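Local coordinates for protein 5-methylthioribose-1-phosphate isomerase (Saccharomyces cerevisiae, PDB 1W2W) that catalyses the interconversion of methylthioribose-1-phosphate and methylthioribulose-1-phosphate in the methionine salvage pathway, at residues L99-L102 against L103-R106; S126-L129 against K130-D133. All blocks are in the same frame, centred on the assembly; numbering follows the deposited sequence.

Contact 1: residues L99-L102 against L103-R106; sequences LDFL and LSSR. With SO4 (sulfate ion), chain I.
L103 N still reaches back four residues to L99 O, at 3.0 Å, but the backbone then tightens to three-residue steps, with S104 N bonded to F101 O at 2.9 Å and S105 N to L102 O; a four-residue bond from S104 N to D100 O survives only weakly. S104 OG folds back over its own main chain (chi1 74°) and donates to F101 O at 2.6 Å, in the carbonyl plane and on a lone pair, whereas S104 N approaches the same oxygen from above that plane. S105 repeats the double grip: OG bonds L102 O at 2.7 Å, almost head-on, and its own N again comes from above. Helix 88-103 thus passes into the loop before helix 111-124 with two carbonyls each held by an amide and a hydroxyl. The F101 ring meets S104 OG obliquely through CD1 and stacks on Y42 of helix 38-46, while D100 OD1 forms a salt bridge with K120. Beyond the turn, R106 presents its guanidinium edge to a sulfate ion, NH2 to O2 at 2.9 Å and NH1 to O1 at 3.0 Å; G52 N, R51 NE and residues of a neighbouring protein chain also bind the anion. A leucine in place of R106 would probably leave the sulfate without the NH1 and NH2 donors and the acidic side chain of a neighbouring protein chain, salt-bridged to NE, without its mate.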
# COMPACT_ATOMS: atom_id res chain seq x y z
N LEU A 99 1.45 5.81 36.01
CA LEU A 99 1.01 6.76 34.98
C LEU A 99 2.10 7.11 33.97
O LEU A 99 1.84 7.20 32.77
CB LEU A 99 0.41 8.03 35.61
CG LEU A 99 -0.84 7.85 36.47
CD1 LEU A 99 -1.15 9.15 37.20
CD2 LEU A 99 -2.03 7.41 35.60
N ASP A 100 3.33 7.29 34.44
CA ASP A 100 4.47 7.45 33.54
C ASP A 100 4.73 6.22 32.67
O ASP A 100 5.07 6.35 31.49
CB ASP A 100 5.74 7.86 34.32
CG ASP A 100 5.59 9.20 35.03
OD1 ASP A 100 4.65 9.97 34.72
OD2 ASP A 100 6.37 9.58 35.94
N PHE A 101 4.57 5.02 33.24
CA PHE A 101 4.69 3.78 32.47
C PHE A 101 3.64 3.78 31.35
O PHE A 101 3.97 3.56 30.17
CB PHE A 101 4.50 2.59 33.42
CG PHE A 101 4.44 1.25 32.75
CD1 PHE A 101 5.47 0.82 31.93
CD2 PHE A 101 3.33 0.43 32.93
CE1 PHE A 101 5.41 -0.42 31.31
CE2 PHE A 101 3.27 -0.81 32.31
CZ PHE A 101 4.31 -1.23 31.50
N LEU A 102 2.39 4.05 31.72
CA LEU A 102 1.29 4.07 30.75
C LEU A 102 1.58 5.05 29.61
O LEU A 102 1.38 4.73 28.43
CB LEU A 102 -0.02 4.45 31.43
CG LEU A 102 -1.28 4.47 30.56
CD1 LEU A 102 -1.43 3.10 29.90
CD2 LEU A 102 -2.50 4.76 31.43
N LEU A 103 2.05 6.24 29.98
CA LEU A 103 2.42 7.27 29.01
C LEU A 103 3.42 6.76 27.98
O LEU A 103 3.39 7.17 26.81
CB LEU A 103 2.99 8.50 29.72
CG LEU A 103 3.46 9.65 28.82
CD1 LEU A 103 2.25 10.36 28.24
CD2 LEU A 103 4.33 10.62 29.60
N SER A 104 4.31 5.88 28.41
CA SER A 104 5.37 5.39 27.52
C SER A 104 4.90 4.38 26.47
O SER A 104 5.66 4.03 25.57
CB SER A 104 6.53 4.78 28.32
OG SER A 104 6.17 3.51 28.86
N SER A 105 3.66 3.92 26.58
CA SER A 105 3.10 2.95 25.64
C SER A 105 3.34 3.28 24.16
O SER A 105 3.94 2.49 23.43
CB SER A 105 1.60 2.75 25.91
OG SER A 105 0.91 4.00 25.89
N ARG A 106 2.85 4.44 23.73
CA ARG A 106 3.00 4.89 22.35
C ARG A 106 3.10 6.42 22.37
O ARG A 106 2.23 7.09 22.91
CB ARG A 106 1.81 4.44 21.48
CG ARG A 106 1.85 2.98 21.02
CD ARG A 106 0.73 2.62 20.04
NE ARG A 106 1.02 3.17 18.71
CZ ARG A 106 0.09 3.44 17.79
NH1 ARG A 106 -1.19 3.20 18.03
NH2 ARG A 106 0.48 3.95 16.62
S SO4 I . -3.13 4.51 15.00
O1 SO4 I . -3.34 4.60 16.45
O2 SO4 I . -1.72 4.21 14.76
O3 SO4 I . -3.94 3.43 14.46
O4 SO4 I . -3.47 5.79 14.39

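Contact 2: residues S126-L129 against K130-D133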
# COMPACT_ATOMS: atom_id res chain seq x y z
N SER A 126 -6.77 15.38 45.21
CA SER A 126 -7.58 14.42 45.97
C SER A 126 -6.98 14.14 47.35
O SER A 126 -5.78 13.94 47.47
CB SER A 126 -7.71 13.11 45.18
OG SER A 126 -8.28 13.34 43.91
N SER A 127 -7.80 14.11 48.39
CA SER A 127 -7.25 13.95 49.74
C SER A 127 -6.92 12.50 50.09
O SER A 127 -6.11 12.25 50.99
CB SER A 127 -8.18 14.55 50.79
OG SER A 127 -9.53 14.29 50.46
N ASP A 128 -7.54 11.56 49.38
CA ASP A 128 -7.31 10.13 49.59
C ASP A 128 -7.75 9.35 48.36
O ASP A 128 -8.31 9.94 47.44
CB ASP A 128 -8.06 9.62 50.82
CG ASP A 128 -9.50 10.07 50.85
OD1 ASP A 128 -10.25 9.81 49.88
OD2 ASP A 128 -10.00 10.68 51.82
N LEU A 129 -7.50 8.04 48.35
CA LEU A 129 -7.87 7.20 47.21
C LEU A 129 -9.36 7.26 46.87
O LEU A 129 -9.73 7.34 45.69
CB LEU A 129 -7.42 5.75 47.42
CG LEU A 129 -7.50 4.85 46.19
CD1 LEU A 129 -6.51 5.31 45.12
CD2 LEU A 129 -7.23 3.40 46.57
N LYS A 130 -10.21 7.22 47.90
CA LYS A 130 -11.65 7.29 47.68
C LYS A 130 -12.06 8.53 46.88
O LYS A 130 -12.86 8.43 45.95
CB LYS A 130 -12.42 7.26 49.02
CG LYS A 130 -13.86 6.76 48.90
CD LYS A 130 -14.60 6.87 50.23
CE LYS A 130 -15.91 7.63 50.08
NZ LYS A 130 -17.11 6.82 50.47
N ALA A 131 -11.52 9.68 47.25
CA ALA A 131 -11.85 10.92 46.55
C ALA A 131 -11.35 10.87 45.11
O ALA A 131 -12.05 11.29 44.19
CB ALA A 131 -11.27 12.12 47.28
N PHE A 132 -10.13 10.36 44.93
CA PHE A 132 -9.54 10.23 43.60
C PHE A 132 -10.42 9.35 42.71
O PHE A 132 -10.70 9.69 41.56
CB PHE A 132 -8.13 9.66 43.69
CG PHE A 132 -7.46 9.47 42.36
CD1 PHE A 132 -7.21 10.55 41.52
CD2 PHE A 132 -7.08 8.20 41.93
CE1 PHE A 132 -6.60 10.38 40.29
CE2 PHE A 132 -6.47 8.02 40.70
CZ PHE A 132 -6.22 9.10 39.88
N ASP A 133 -10.85 8.23 43.28
CA ASP A 133 -11.71 7.26 42.60
C ASP A 133 -12.95 7.97 42.05
O ASP A 133 -13.26 7.91 40.86
CB ASP A 133 -12.05 6.17 43.62
CG ASP A 133 -12.80 4.99 43.03
OD1 ASP A 133 -13.55 5.15 42.05
OD2 ASP A 133 -12.68 3.84 43.53
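D128 reaches its carboxylate forward onto the first turn of helix 129-168 and accepts from A131 N through OD1, at 2.9 Å. Its CG lies between the backbone N and the carbonyl carbon (chi1 47°), which swings the carboxylate over the start of the helix; A131 N then meets OD1 nearly along the C-O axis. The same oxygen rests 3.5 Å from K130 CB, so the cap is packed against aliphatic carbon as well as bonded. D128 also contributes its main chain, O accepting from F132 N, and D133 N to L129 O at 2.8 Å continues the helical pattern. One turn on, the F132 side chain extends with CG anti to the backbone N (chi1 179°), and L129 takes the same kind of rotamer, bringing L129 CD1 to within 4.3 Å of F132 CD2 in an oblique apolar contact. S126 approaches F132 from the loop: its OG lies 3.4 Å from F132 CA and near the ring plane, 3.8 Å from CD1 at the ring edge. S126 is buried, and its hydroxyl finds its polar partner in I122 O. Helices 53-73, 88-103 and 111-124 also pack on F132, through V68, L95 and I119 among others. A carboxylate that accepts from an amide in the first turn of a helix, where its charge probably suits the positive end of the helix dipole, is the classic aspartate N-cap.

How the contacts relate
Contact 1 closes before contact 2 opens along the chain, and helix 111-124 is the link between them: residues 99-106 lead out of helix 88-103 towards it, and residues 126-133 lead from it into the long helix 129-168. Their centres lie 22 Å apart and their nearest atoms about 6 Å, so they do not touch. Both nevertheless pack on helices 53-73 and 111-124, and F132 of contact 2 reaches L95 of helix 88-103. Together they illustrate how the two ends of helices are finished differently within one helical bundle of this N-terminal part of the isomerase, contact 1 also meeting a neighbouring protein chain.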